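Local coordinates for penicillin-binding protein activator LpoA (Escherichia coli, PDB 6DR3), which regulates peptidoglycan synthesis as an outer-membrane lipoprotein that stimulates the transpeptidase activity of PBP1a, represented here by its all-helical amino-terminal domain, at residues A[7-12]-A[19-24]; A[40-45]-A[106-111]; A[55-60]-A[74-79]; A[183-186]-A[190-193]. All blocks are in the same frame, centred on the assembly; numbering follows the deposited sequence.

Overall arrangement
Contacts 1, 2 and 3 adjoin one another in the N-terminal part of this helical domain, whereas contact 4 stands apart toward the C-terminal end. Helix 30-47 links the first group: one side of contact 2 lies on it, and the centre of contact 2 is about 13 Å from that of contact 1 and about 10 Å from that of contact 3. Arg42 NH2 of contact 2 probably bonds to Met10 O of contact 1 at 3.0 Å, and Arg108 NE forms a salt bridge to Glu78 OE2 of contact 3 at 2.9 Å. Contact 4 has its centre about 48 Å from those of contacts 1 and 3, and it touches none of the others.

Contact 1: residues A[7-12]-A[19-24]; sequences TAYMQG and AFYLQQ
An aromatic cluster of Tyr9, Phe20 and Tyr21 joins the short helix 7-11 to helix 18-25. Tyr21 turns an edge of its ring toward the face of Tyr9 in an offset edge-to-face pair, with centroids 5.8 Å apart and planes at 72°. The touching edge is its CE1 side: Tyr21 CE1 lies 3.9 Å from Tyr9 CB and equally far from Tyr9 CG. Tyr21 OH comes closer still, 3.5 Å from Tyr9 CB, a packing contact with a carbon; the hydroxyl's hydrogen bond goes to Ala16 N in the turn between the helices. That bond helps hold the end of the Tyr21 side chain where it meets Tyr9. The cluster bridges two successive helices joined by a short loop, at the N-terminal end of the domain, and Tyr21 also rests on Leu39 of helix 30-47, the next helix in the chain. Phe20 meets the far end of the Tyr9 ring, its CE2 standing 4.0 Å from Tyr9 CZ. Their planes are inclined at 55°, an oblique pairing. A chi1 of 179° swings the Phe20 ring away from its own N and across to the phenol end of Tyr9, while Tyr21 takes the CB end. Gln24 CG, one turn after Phe20, lies over one face of the Phe20 ring. On the other helix, Gly12 closes helix 7-11 in a Schellman motif, its N bonded to Tyr9 O at 3.0 Å.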
loop_
_atom_site.group_PDB
_atom_site.type_symbol
_atom_site.label_atom_id
_atom_site.label_comp_id
_atom_site.label_asym_id
_atom_site.label_seq_id
_atom_site.Cartn_x
_atom_site.Cartn_y
_atom_site.Cartn_z
ATOM N N THR A 7 9.733 8.736 17.986
ATOM C CA THR A 7 8.532 9.284 17.358
ATOM C C THR A 7 8.571 9.140 15.838
ATOM O O THR A 7 7.675 8.538 15.235
ATOM C CB THR A 7 8.366 10.753 17.758
ATOM O OG1 THR A 7 8.212 10.839 19.178
ATOM C CG2 THR A 7 7.146 11.375 17.085
ATOM N N ALA A 8 9.602 9.701 15.199
ATOM C CA ALA A 8 9.650 9.724 13.738
ATOM C C ALA A 8 9.555 8.320 13.153
ATOM O O ALA A 8 8.829 8.095 12.179
ATOM C CB ALA A 8 10.932 10.406 13.260
ATOM N N TYR A 9 10.289 7.366 13.725
ATOM C CA TYR A 9 10.244 6.000 13.215
ATOM C C TYR A 9 8.853 5.406 13.397
ATOM O O TYR A 9 8.294 4.807 12.470
ATOM C CB TYR A 9 11.297 5.141 13.916
ATOM C CG TYR A 9 12.629 5.833 14.095
ATOM C CD1 TYR A 9 13.515 5.974 13.033
ATOM C CD2 TYR A 9 13.001 6.349 15.328
ATOM C CE1 TYR A 9 14.732 6.612 13.196
ATOM C CE2 TYR A 9 14.212 6.986 15.503
ATOM C CZ TYR A 9 15.074 7.116 14.436
ATOM O OH TYR A 9 16.281 7.751 14.612
ATOM N N MET A 10 8.277 5.570 14.590
ATOM C CA MET A 10 6.926 5.079 14.839
ATOM C C MET A 10 5.939 5.666 13.839
ATOM O O MET A 10 5.091 4.948 13.298
ATOM C CB MET A 10 6.506 5.420 16.270
ATOM C CG MET A 10 5.222 4.738 16.719
ATOM S SD MET A 10 5.396 2.948 16.861
ATOM C CE MET A 10 6.456 2.827 18.297
ATOM N N GLN A 11 6.038 6.971 13.577
ATOM C CA GLN A 11 5.139 7.637 12.644
ATOM C C GLN A 11 5.502 7.398 11.185
ATOM O O GLN A 11 4.721 7.771 10.302
ATOM C CB GLN A 11 5.124 9.143 12.918
ATOM C CG GLN A 11 4.416 9.532 14.206
ATOM C CD GLN A 11 4.466 11.024 14.467
ATOM O OE1 GLN A 11 5.228 11.751 13.829
ATOM N NE2 GLN A 11 3.652 11.489 15.407
ATOM N N GLY A 12 6.653 6.792 10.905
ATOM C CA GLY A 12 7.051 6.531 9.538
ATOM C C GLY A 12 7.690 7.698 8.825
ATOM O O GLY A 12 7.880 7.627 7.605
ATOM N N ALA A 19 18.272 -4.036 13.343
ATOM C CA ALA A 19 19.451 -3.982 14.200
ATOM C C ALA A 19 19.475 -2.697 15.020
ATOM O O ALA A 19 19.778 -2.718 16.219
ATOM C CB ALA A 19 20.718 -4.108 13.355
ATOM N N PHE A 20 19.154 -1.566 14.389
ATOM C CA PHE A 20 19.096 -0.296 15.105
ATOM C C PHE A 20 18.016 -0.325 16.180
ATOM O O PHE A 20 18.271 0.007 17.344
ATOM C CB PHE A 20 18.844 0.839 14.112
ATOM C CG PHE A 20 18.750 2.197 14.747
ATOM C CD1 PHE A 20 19.893 2.903 15.079
ATOM C CD2 PHE A 20 17.518 2.774 14.995
ATOM C CE1 PHE A 20 19.806 4.157 15.657
ATOM C CE2 PHE A 20 17.424 4.026 15.571
ATOM C CZ PHE A 20 18.570 4.719 15.901
ATOM N N TYR A 21 16.798 -0.723 15.806
ATOM C CA TYR A 21 15.695 -0.746 16.763
ATOM C C TYR A 21 15.987 -1.684 17.927
ATOM O O TYR A 21 15.688 -1.359 19.082
ATOM C CB TYR A 21 14.404 -1.163 16.060
ATOM C CG TYR A 21 13.916 -0.190 15.007
ATOM C CD1 TYR A 21 14.062 1.182 15.169
ATOM C CD2 TYR A 21 13.304 -0.649 13.850
ATOM C CE1 TYR A 21 13.610 2.067 14.205
ATOM C CE2 TYR A 21 12.849 0.227 12.884
ATOM C CZ TYR A 21 13.004 1.581 13.064
ATOM O OH TYR A 21 12.549 2.450 12.095
ATOM N N LEU A 22 16.557 -2.857 17.642
ATOM C CA LEU A 22 16.876 -3.799 18.709
ATOM C C LEU A 22 17.945 -3.233 19.636
ATOM O O LEU A 22 17.892 -3.443 20.855
ATOM C CB LEU A 22 17.327 -5.133 18.114
ATOM C CG LEU A 22 16.242 -5.922 17.370
ATOM C CD1 LEU A 22 16.846 -7.084 16.597
ATOM C CD2 LEU A 22 15.176 -6.424 18.337
ATOM N N GLN A 23 18.918 -2.508 19.081
ATOM C CA GLN A 23 19.940 -1.881 19.915
ATOM C C GLN A 23 19.327 -0.837 20.839
ATOM O O GLN A 23 19.663 -0.773 22.028
ATOM C CB GLN A 23 21.019 -1.252 19.032
ATOM C CG GLN A 23 22.141 -0.567 19.801
ATOM C CD GLN A 23 22.910 -1.525 20.691
ATOM O OE1 GLN A 23 22.838 -1.446 21.917
ATOM N NE2 GLN A 23 23.656 -2.434 20.074
ATOM N N GLN A 24 18.424 -0.007 20.310
ATOM C CA GLN A 24 17.756 0.985 21.146
ATOM C C GLN A 24 16.856 0.313 22.173
ATOM O O GLN A 24 16.760 0.771 23.318
ATOM C CB GLN A 24 16.947 1.950 20.279
ATOM C CG GLN A 24 17.762 2.682 19.228
ATOM C CD GLN A 24 18.937 3.431 19.819
ATOM O OE1 GLN A 24 18.779 4.223 20.747
ATOM N NE2 GLN A 24 20.128 3.172 19.293
#

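Contact 2: residues A[40-45]-A[106-111]; sequences AIRALV and QARYWQ
Arg42 and Arg108 reach toward each other from helices 30-47 and 103-117, and their side chains cross at about a right angle. From Arg42 CB the chain leaves with CG anti to the backbone N (chi1 -169°), and CG comes 3.9 Å from Arg108 NH2. The next atom, Arg42 CD, lies 3.8 Å above the Arg108 guanidinium plane, over its centre, so a methylene group covers that face. A bend at chi3 (-57°) then carries the tip past the Arg108 NH1 end. Arg42 NE is 3.2 Å from Arg108 NH1, and Arg42 CZ is 3.3 Å from the same atom. At the tip, Arg42 NH1 is 3.8 Å from Arg108 NH1, while Arg42 NH2 stands 3.5 Å from it and is hydrogen-bonded to Met10 O. Arg108 NH1 sits over the rim of the Arg42 group, with the two planes 32° apart. These nitrogens are all donors, and their closeness is not hydrogen bonding. The groups meet over their faces, while Met10 O, Glu71 and Glu78 take their polar bonds: Arg108 forms salt bridges through NH2 to Glu71 and through NE to Glu78, both on helix 66-82, and Glu71 makes a long, weak ion pair with Arg42 NH2. The two arginines thus gather beside the Glu71 carboxylate, with Glu78 as a second partner for Arg108, and these negative charges probably balance much of their positive charge.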
loop_
_atom_site.group_PDB
_atom_site.type_symbol
_atom_site.label_atom_id
_atom_site.label_comp_id
_atom_site.label_asym_id
_atom_site.label_seq_id
_atom_site.Cartn_x
_atom_site.Cartn_y
_atom_site.Cartn_z
ATOM N N ALA A 40 11.036 -2.785 16.128
ATOM C CA ALA A 40 11.837 -3.950 15.767
ATOM C C ALA A 40 10.984 -5.005 15.076
ATOM O O ALA A 40 11.398 -5.585 14.067
ATOM C CB ALA A 40 12.505 -4.535 17.011
ATOM N N ILE A 41 9.789 -5.266 15.608
ATOM C CA ILE A 41 8.876 -6.215 14.973
ATOM C C ILE A 41 8.573 -5.777 13.545
ATOM O O ILE A 41 8.626 -6.577 12.604
ATOM C CB ILE A 41 7.587 -6.351 15.805
ATOM C CG1 ILE A 41 7.908 -6.876 17.205
ATOM C CG2 ILE A 41 6.586 -7.280 15.114
ATOM C CD1 ILE A 41 6.792 -6.667 18.204
ATOM N N ARG A 42 8.250 -4.493 13.367
ATOM C CA ARG A 42 7.936 -3.978 12.038
ATOM C C ARG A 42 9.095 -4.194 11.075
ATOM O O ARG A 42 8.893 -4.624 9.932
ATOM C CB ARG A 42 7.587 -2.490 12.131
ATOM C CG ARG A 42 6.984 -1.902 10.864
ATOM C CD ARG A 42 7.040 -0.377 10.869
ATOM N NE ARG A 42 6.361 0.207 12.025
ATOM C CZ ARG A 42 6.142 1.510 12.189
ATOM N NH1 ARG A 42 6.548 2.379 11.270
ATOM N NH2 ARG A 42 5.512 1.948 13.271
ATOM N N ALA A 43 10.320 -3.910 11.521
ATOM C CA ALA A 43 11.480 -4.059 10.649
ATOM C C ALA A 43 11.803 -5.528 10.397
ATOM O O ALA A 43 12.148 -5.907 9.272
ATOM C CB ALA A 43 12.686 -3.343 11.258
ATOM N N LEU A 44 11.704 -6.369 11.431
ATOM C CA LEU A 44 11.967 -7.794 11.249
ATOM C C LEU A 44 11.051 -8.392 10.187
ATOM O O LEU A 44 11.498 -9.175 9.341
ATOM C CB LEU A 44 11.804 -8.535 12.576
ATOM C CG LEU A 44 12.877 -8.274 13.638
ATOM C CD1 LEU A 44 12.446 -8.826 14.991
ATOM C CD2 LEU A 44 14.207 -8.876 13.223
ATOM N N VAL A 45 9.765 -8.037 10.215
ATOM C CA VAL A 45 8.839 -8.515 9.191
ATOM C C VAL A 45 9.297 -8.054 7.814
ATOM O O VAL A 45 9.382 -8.847 6.868
ATOM C CB VAL A 45 7.405 -8.038 9.497
ATOM C CG1 VAL A 45 6.459 -8.362 8.336
ATOM C CG2 VAL A 45 6.900 -8.670 10.781
ATOM N N GLN A 106 -2.275 3.794 7.909
ATOM C CA GLN A 106 -3.229 3.601 6.821
ATOM C C GLN A 106 -2.533 3.092 5.566
ATOM O O GLN A 106 -3.046 2.198 4.881
ATOM C CB GLN A 106 -3.968 4.907 6.529
ATOM C CG GLN A 106 -4.903 5.347 7.641
ATOM C CD GLN A 106 -5.577 6.671 7.348
ATOM O OE1 GLN A 106 -5.636 7.112 6.201
ATOM N NE2 GLN A 106 -6.089 7.315 8.390
ATOM N N ALA A 107 -1.364 3.649 5.245
ATOM C CA ALA A 107 -0.620 3.171 4.084
ATOM C C ALA A 107 -0.268 1.697 4.233
ATOM O O ALA A 107 -0.340 0.932 3.264
ATOM C CB ALA A 107 0.644 4.008 3.886
ATOM N N ARG A 108 0.114 1.279 5.445
ATOM C CA ARG A 108 0.416 -0.129 5.684
ATOM C C ARG A 108 -0.851 -0.973 5.717
ATOM O O ARG A 108 -0.832 -2.135 5.292
ATOM C CB ARG A 108 1.188 -0.283 6.993
ATOM C CG ARG A 108 2.617 0.230 6.932
ATOM C CD ARG A 108 3.168 0.464 8.327
ATOM N NE ARG A 108 3.102 -0.739 9.155
ATOM C CZ ARG A 108 3.154 -0.738 10.486
ATOM N NH1 ARG A 108 3.265 0.404 11.152
ATOM N NH2 ARG A 108 3.088 -1.883 11.153
ATOM N N TYR A 109 -1.951 -0.418 6.228
ATOM C CA TYR A 109 -3.230 -1.118 6.169
ATOM C C TYR A 109 -3.592 -1.464 4.731
ATOM O O TYR A 109 -3.941 -2.609 4.421
ATOM C CB TYR A 109 -4.323 -0.260 6.812
ATOM C CG TYR A 109 -5.728 -0.715 6.488
ATOM C CD1 TYR A 109 -6.370 -1.666 7.271
ATOM C CD2 TYR A 109 -6.414 -0.191 5.398
ATOM C CE1 TYR A 109 -7.654 -2.083 6.977
ATOM C CE2 TYR A 109 -7.696 -0.603 5.096
ATOM C CZ TYR A 109 -8.311 -1.553 5.886
ATOM O OH TYR A 109 -9.593 -1.961 5.591
ATOM N N TRP A 110 -3.510 -0.483 3.831
ATOM C CA TRP A 110 -3.842 -0.743 2.435
ATOM C C TRP A 110 -2.810 -1.640 1.767
ATOM O O TRP A 110 -3.165 -2.445 0.898
ATOM C CB TRP A 110 -3.979 0.575 1.675
ATOM C CG TRP A 110 -5.166 1.372 2.116
ATOM C CD1 TRP A 110 -5.156 2.548 2.802
ATOM C CD2 TRP A 110 -6.544 1.036 1.915
ATOM N NE1 TRP A 110 -6.442 2.972 3.034
ATOM C CE2 TRP A 110 -7.313 2.060 2.498
ATOM C CE3 TRP A 110 -7.202 -0.030 1.293
ATOM C CZ2 TRP A 110 -8.707 2.052 2.479
ATOM C CZ3 TRP A 110 -8.585 -0.036 1.274
ATOM C CH2 TRP A 110 -9.322 0.997 1.863
ATOM N N GLN A 111 -1.537 -1.527 2.148
ATOM C CA GLN A 111 -0.543 -2.454 1.615
ATOM C C GLN A 111 -0.876 -3.887 2.007
ATOM O O GLN A 111 -0.684 -4.817 1.215
ATOM C CB GLN A 111 0.855 -2.077 2.101
ATOM C CG GLN A 111 1.968 -2.860 1.415
ATOM C CD GLN A 111 2.071 -2.550 -0.069
ATOM O OE1 GLN A 111 2.044 -1.390 -0.475
ATOM N NE2 GLN A 111 2.184 -3.590 -0.885
#

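Contact 3: residues A[55-60]-A[74-79]; sequences ELFNQL and LLAVEI
Phe57 projects from helix 50-58 toward helix 66-82, where Leu75, Ala76 and Ile79 receive its ring from different directions. The ring extends across the gap between the helices, which is 8.2 Å from Phe57 CA to Ala76 CA. Leu75 lies at the ring edge, near its plane, its CB 4.4 Å from Phe57 CD2. Ile79 arrives obliquely to the ring. Its CD1 methyl, at the end of an extended branch (chi2 172°), is 3.6 Å from Phe57 CD2 and 3.7 Å from Phe57 CB, so it packs along the root of the side chain. The far end of the ring reaches Ala76, whose small side chain probably allows a close approach to the helix backbone: Phe57 CZ is 4.1 Å from Ala76 CB, and Phe57 CE2 is 4.0 Å from Ala76 N. The contacts across the pair are apolar packing. Within 55-60, Gln59 NE2 donates to Glu55 OE2 at 2.6 Å, with an angle of 160° at the hydrogen; Glu55 OE2 accepts through its anti lone pair and lies close to the Gln59 amide plane. Leu75 also touches Leu38 of helix 30-47, while Ala76 meets Leu92 of helix 86-93. Packing of this kind between successive helices is consistent with the TPR-like motifs of this domain.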
loop_
_atom_site.group_PDB
_atom_site.type_symbol
_atom_site.label_atom_id
_atom_site.label_comp_id
_atom_site.label_asym_id
_atom_site.label_seq_id
_atom_site.Cartn_x
_atom_site.Cartn_y
_atom_site.Cartn_z
ATOM N N GLU A 55 8.395 -14.099 17.589
ATOM C CA GLU A 55 8.822 -14.256 18.976
ATOM C C GLU A 55 8.795 -12.923 19.713
ATOM O O GLU A 55 8.278 -12.831 20.833
ATOM C CB GLU A 55 10.219 -14.875 19.029
ATOM C CG GLU A 55 10.798 -14.979 20.434
ATOM C CD GLU A 55 9.872 -15.700 21.393
ATOM O OE1 GLU A 55 9.073 -16.540 20.928
ATOM O OE2 GLU A 55 9.939 -15.426 22.610
ATOM N N LEU A 56 9.348 -11.874 19.100
ATOM C CA LEU A 56 9.340 -10.566 19.746
ATOM C C LEU A 56 7.921 -10.035 19.892
ATOM O O LEU A 56 7.616 -9.339 20.867
ATOM C CB LEU A 56 10.203 -9.586 18.951
ATOM C CG LEU A 56 10.654 -8.314 19.676
ATOM C CD1 LEU A 56 11.461 -8.640 20.933
ATOM C CD2 LEU A 56 11.472 -7.440 18.736
ATOM N N PHE A 57 7.044 -10.357 18.939
ATOM C CA PHE A 57 5.628 -10.033 19.077
ATOM C C PHE A 57 5.021 -10.748 20.280
ATOM O O PHE A 57 4.215 -10.169 21.018
ATOM C CB PHE A 57 4.897 -10.404 17.783
ATOM C CG PHE A 57 3.411 -10.156 17.813
ATOM C CD1 PHE A 57 2.552 -11.071 18.397
ATOM C CD2 PHE A 57 2.872 -9.024 17.223
ATOM C CE1 PHE A 57 1.185 -10.850 18.414
ATOM C CE2 PHE A 57 1.504 -8.799 17.233
ATOM C CZ PHE A 57 0.663 -9.713 17.828
ATOM N N ASN A 58 5.405 -12.009 20.501
ATOM C CA ASN A 58 4.888 -12.768 21.634
ATOM C C ASN A 58 5.453 -12.287 22.964
ATOM O O ASN A 58 4.889 -12.612 24.014
ATOM C CB ASN A 58 5.196 -14.258 21.461
ATOM C CG ASN A 58 4.438 -14.884 20.309
ATOM O OD1 ASN A 58 3.418 -14.358 19.865
ATOM N ND2 ASN A 58 4.931 -16.017 19.820
ATOM N N GLN A 59 6.549 -11.532 22.947
ATOM C CA GLN A 59 7.145 -10.999 24.165
ATOM C C GLN A 59 6.674 -9.583 24.481
ATOM O O GLN A 59 7.200 -8.962 25.410
ATOM C CB GLN A 59 8.672 -11.026 24.061
ATOM C CG GLN A 59 9.263 -12.426 24.040
ATOM C CD GLN A 59 10.779 -12.420 24.046
ATOM O OE1 GLN A 59 11.406 -11.402 24.339
ATOM N NE2 GLN A 59 11.377 -13.560 23.719
ATOM N N LEU A 60 5.705 -9.063 23.736
ATOM C CA LEU A 60 5.172 -7.743 24.040
ATOM C C LEU A 60 4.445 -7.771 25.384
ATOM O O LEU A 60 3.718 -8.725 25.673
ATOM C CB LEU A 60 4.213 -7.283 22.945
ATOM C CG LEU A 60 4.858 -6.770 21.657
ATOM C CD1 LEU A 60 3.819 -6.620 20.554
ATOM C CD2 LEU A 60 5.559 -5.444 21.909
ATOM N N LEU A 74 -1.952 -4.050 13.901
ATOM C CA LEU A 74 -1.484 -3.937 12.523
ATOM C C LEU A 74 -0.296 -4.857 12.272
ATOM O O LEU A 74 -0.213 -5.499 11.218
ATOM C CB LEU A 74 -1.125 -2.484 12.214
ATOM C CG LEU A 74 -0.698 -2.163 10.779
ATOM C CD1 LEU A 74 -1.711 -2.672 9.759
ATOM C CD2 LEU A 74 -0.498 -0.665 10.626
ATOM N N LEU A 75 0.630 -4.944 13.231
ATOM C CA LEU A 75 1.737 -5.884 13.103
ATOM C C LEU A 75 1.239 -7.320 13.024
ATOM O O LEU A 75 1.861 -8.157 12.360
ATOM C CB LEU A 75 2.701 -5.726 14.280
ATOM C CG LEU A 75 3.445 -4.393 14.385
ATOM C CD1 LEU A 75 4.140 -4.288 15.734
ATOM C CD2 LEU A 75 4.455 -4.235 13.257
ATOM N N ALA A 76 0.125 -7.626 13.694
ATOM C CA ALA A 76 -0.430 -8.973 13.628
ATOM C C ALA A 76 -0.809 -9.341 12.200
ATOM O O ALA A 76 -0.620 -10.488 11.776
ATOM C CB ALA A 76 -1.644 -9.085 14.549
ATOM N N VAL A 77 -1.355 -8.385 11.444
ATOM C CA VAL A 77 -1.713 -8.645 10.052
ATOM C C VAL A 77 -0.461 -8.895 9.222
ATOM O O VAL A 77 -0.389 -9.856 8.447
ATOM C CB VAL A 77 -2.537 -7.475 9.482
ATOM C CG1 VAL A 77 -2.832 -7.694 7.999
ATOM C CG2 VAL A 77 -3.830 -7.300 10.266
ATOM N N GLU A 78 0.540 -8.024 9.363
ATOM C CA GLU A 78 1.759 -8.159 8.575
ATOM C C GLU A 78 2.452 -9.483 8.862
ATOM O O GLU A 78 3.018 -10.106 7.956
ATOM C CB GLU A 78 2.691 -6.980 8.858
ATOM C CG GLU A 78 2.075 -5.629 8.516
ATOM C CD GLU A 78 3.003 -4.460 8.808
ATOM O OE1 GLU A 78 3.793 -4.549 9.771
ATOM O OE2 GLU A 78 2.943 -3.451 8.072
ATOM N N ILE A 79 2.414 -9.937 10.118
ATOM C CA ILE A 79 3.024 -11.217 10.466
ATOM C C ILE A 79 2.291 -12.361 9.774
ATOM O O ILE A 79 2.912 -13.247 9.177
ATOM C CB ILE A 79 3.054 -11.394 11.997
ATOM C CG1 ILE A 79 4.096 -10.450 12.604
ATOM C CG2 ILE A 79 3.359 -12.849 12.383
ATOM C CD1 ILE A 79 4.089 -10.395 14.124
#

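Contact 4: residues A[183-186]-A[190-193]; sequences FDNR and DMMK
A tight turn between helices 170-185 and 189-202 brings Asn185 against Met191 and Met192, near the C-terminal end of the domain. The approach is close enough to place Asn185 CA 5.1 Å from Met192 CA. Asn185 CB lies 4.0 Å from Met192 CA, so the root of the asparagine packs directly on the backbone of the second helix. Its amide end meets Met191 instead: Asn185 OD1 is 3.8 Å from Met191 CB, and the two side chains cross obliquely. Asn185 ND2 is hydrogen-bonded to Val181 O, one turn earlier on its own helix, which helps set the orientation of the amide. The Met192 chain bends at chi2 (61°) and again at chi3 (65°), folding its thioether back toward the turn at Asn185 and Arg186. The exact position of its terminal methyl is doubtful, because it is modelled too near the backbone there. The Arg186 side chain runs back from the turn, with a cation-pi contact to Trp182. Across this surface contact the chemistry is van der Waals packing, with the asparagine's polar NH2 held within its own helix; the short connection brings the two segments together, and their side chains meet across it by packing, without hydrogen bonding or charge pairing.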
loop_
_atom_site.group_PDB
_atom_site.type_symbol
_atom_site.label_atom_id
_atom_site.label_comp_id
_atom_site.label_asym_id
_atom_site.label_seq_id
_atom_site.Cartn_x
_atom_site.Cartn_y
_atom_site.Cartn_z
ATOM N N PHE A 183 -7.611 -0.196 -24.571
ATOM C CA PHE A 183 -8.291 -1.208 -25.374
ATOM C C PHE A 183 -8.479 -0.739 -26.813
ATOM O O PHE A 183 -8.376 -1.536 -27.752
ATOM C CB PHE A 183 -9.654 -1.550 -24.761
ATOM C CG PHE A 183 -9.582 -2.322 -23.465
ATOM C CD1 PHE A 183 -8.523 -3.175 -23.187
ATOM C CD2 PHE A 183 -10.597 -2.201 -22.527
ATOM C CE1 PHE A 183 -8.475 -3.882 -21.997
ATOM C CE2 PHE A 183 -10.553 -2.904 -21.338
ATOM C CZ PHE A 183 -9.492 -3.745 -21.073
ATOM N N ASP A 184 -8.751 0.551 -27.007
ATOM C CA ASP A 184 -9.187 1.055 -28.302
ATOM C C ASP A 184 -8.048 1.474 -29.221
ATOM O O ASP A 184 -8.242 1.500 -30.441
ATOM C CB ASP A 184 -10.133 2.246 -28.103
ATOM C CG ASP A 184 -11.459 1.839 -27.485
ATOM O OD1 ASP A 184 -11.665 0.627 -27.259
ATOM O OD2 ASP A 184 -12.294 2.731 -27.228
ATOM N N ASN A 185 -6.872 1.801 -28.684
ATOM C CA ASN A 185 -5.788 2.345 -29.492
ATOM C C ASN A 185 -4.490 1.558 -29.385
ATOM O O ASN A 185 -3.487 1.973 -29.977
ATOM C CB ASN A 185 -5.520 3.807 -29.102
ATOM C CG ASN A 185 -6.727 4.699 -29.326
ATOM O OD1 ASN A 185 -6.934 5.216 -30.423
ATOM N ND2 ASN A 185 -7.528 4.887 -28.284
ATOM N N ARG A 186 -4.468 0.446 -28.647
ATOM C CA ARG A 186 -3.220 -0.277 -28.426
ATOM C C ARG A 186 -2.566 -0.755 -29.719
ATOM O O ARG A 186 -1.414 -1.200 -29.677
ATOM C CB ARG A 186 -3.456 -1.470 -27.491
ATOM C CG ARG A 186 -4.610 -2.381 -27.879
ATOM C CD ARG A 186 -4.829 -3.452 -26.825
ATOM N NE ARG A 186 -6.108 -4.132 -26.998
ATOM C CZ ARG A 186 -6.600 -5.029 -26.149
ATOM N NH1 ARG A 186 -5.923 -5.359 -25.057
ATOM N NH2 ARG A 186 -7.775 -5.595 -26.389
ATOM N N ASP A 190 0.876 6.008 -32.230
ATOM C CA ASP A 190 0.714 7.452 -32.355
ATOM C C ASP A 190 -0.628 7.905 -31.792
ATOM O O ASP A 190 -0.702 8.895 -31.056
ATOM C CB ASP A 190 0.852 7.869 -33.819
ATOM C CG ASP A 190 2.229 7.568 -34.382
ATOM O OD1 ASP A 190 3.131 7.217 -33.592
ATOM O OD2 ASP A 190 2.409 7.681 -35.612
ATOM N N MET A 191 -1.706 7.194 -32.133
ATOM C CA MET A 191 -3.012 7.531 -31.578
ATOM C C MET A 191 -3.081 7.217 -30.090
ATOM O O MET A 191 -3.795 7.898 -29.347
ATOM C CB MET A 191 -4.113 6.785 -32.332
ATOM C CG MET A 191 -4.389 7.330 -33.725
ATOM S SD MET A 191 -5.120 8.981 -33.701
ATOM C CE MET A 191 -6.774 8.616 -33.124
ATOM N N MET A 192 -2.355 6.192 -29.639
ATOM C CA MET A 192 -2.293 5.904 -28.211
ATOM C C MET A 192 -1.733 7.092 -27.444
ATOM O O MET A 192 -2.283 7.498 -26.414
ATOM C CB MET A 192 -1.434 4.665 -27.961
ATOM C CG MET A 192 -1.294 4.305 -26.482
ATOM S SD MET A 192 -2.871 3.942 -25.692
ATOM C CE MET A 192 -3.303 2.485 -26.612
ATOM N N LYS A 193 -0.619 7.649 -27.921
ATOM C CA LYS A 193 -0.028 8.799 -27.247
ATOM C C LYS A 193 -1.007 9.965 -27.198
ATOM O O LYS A 193 -1.147 10.626 -26.163
ATOM C CB LYS A 193 1.265 9.214 -27.950
ATOM C CG LYS A 193 2.168 10.085 -27.095
ATOM C CD LYS A 193 3.404 10.540 -27.851
ATOM C CE LYS A 193 4.519 10.930 -26.891
ATOM N NZ LYS A 193 4.059 11.878 -25.837
#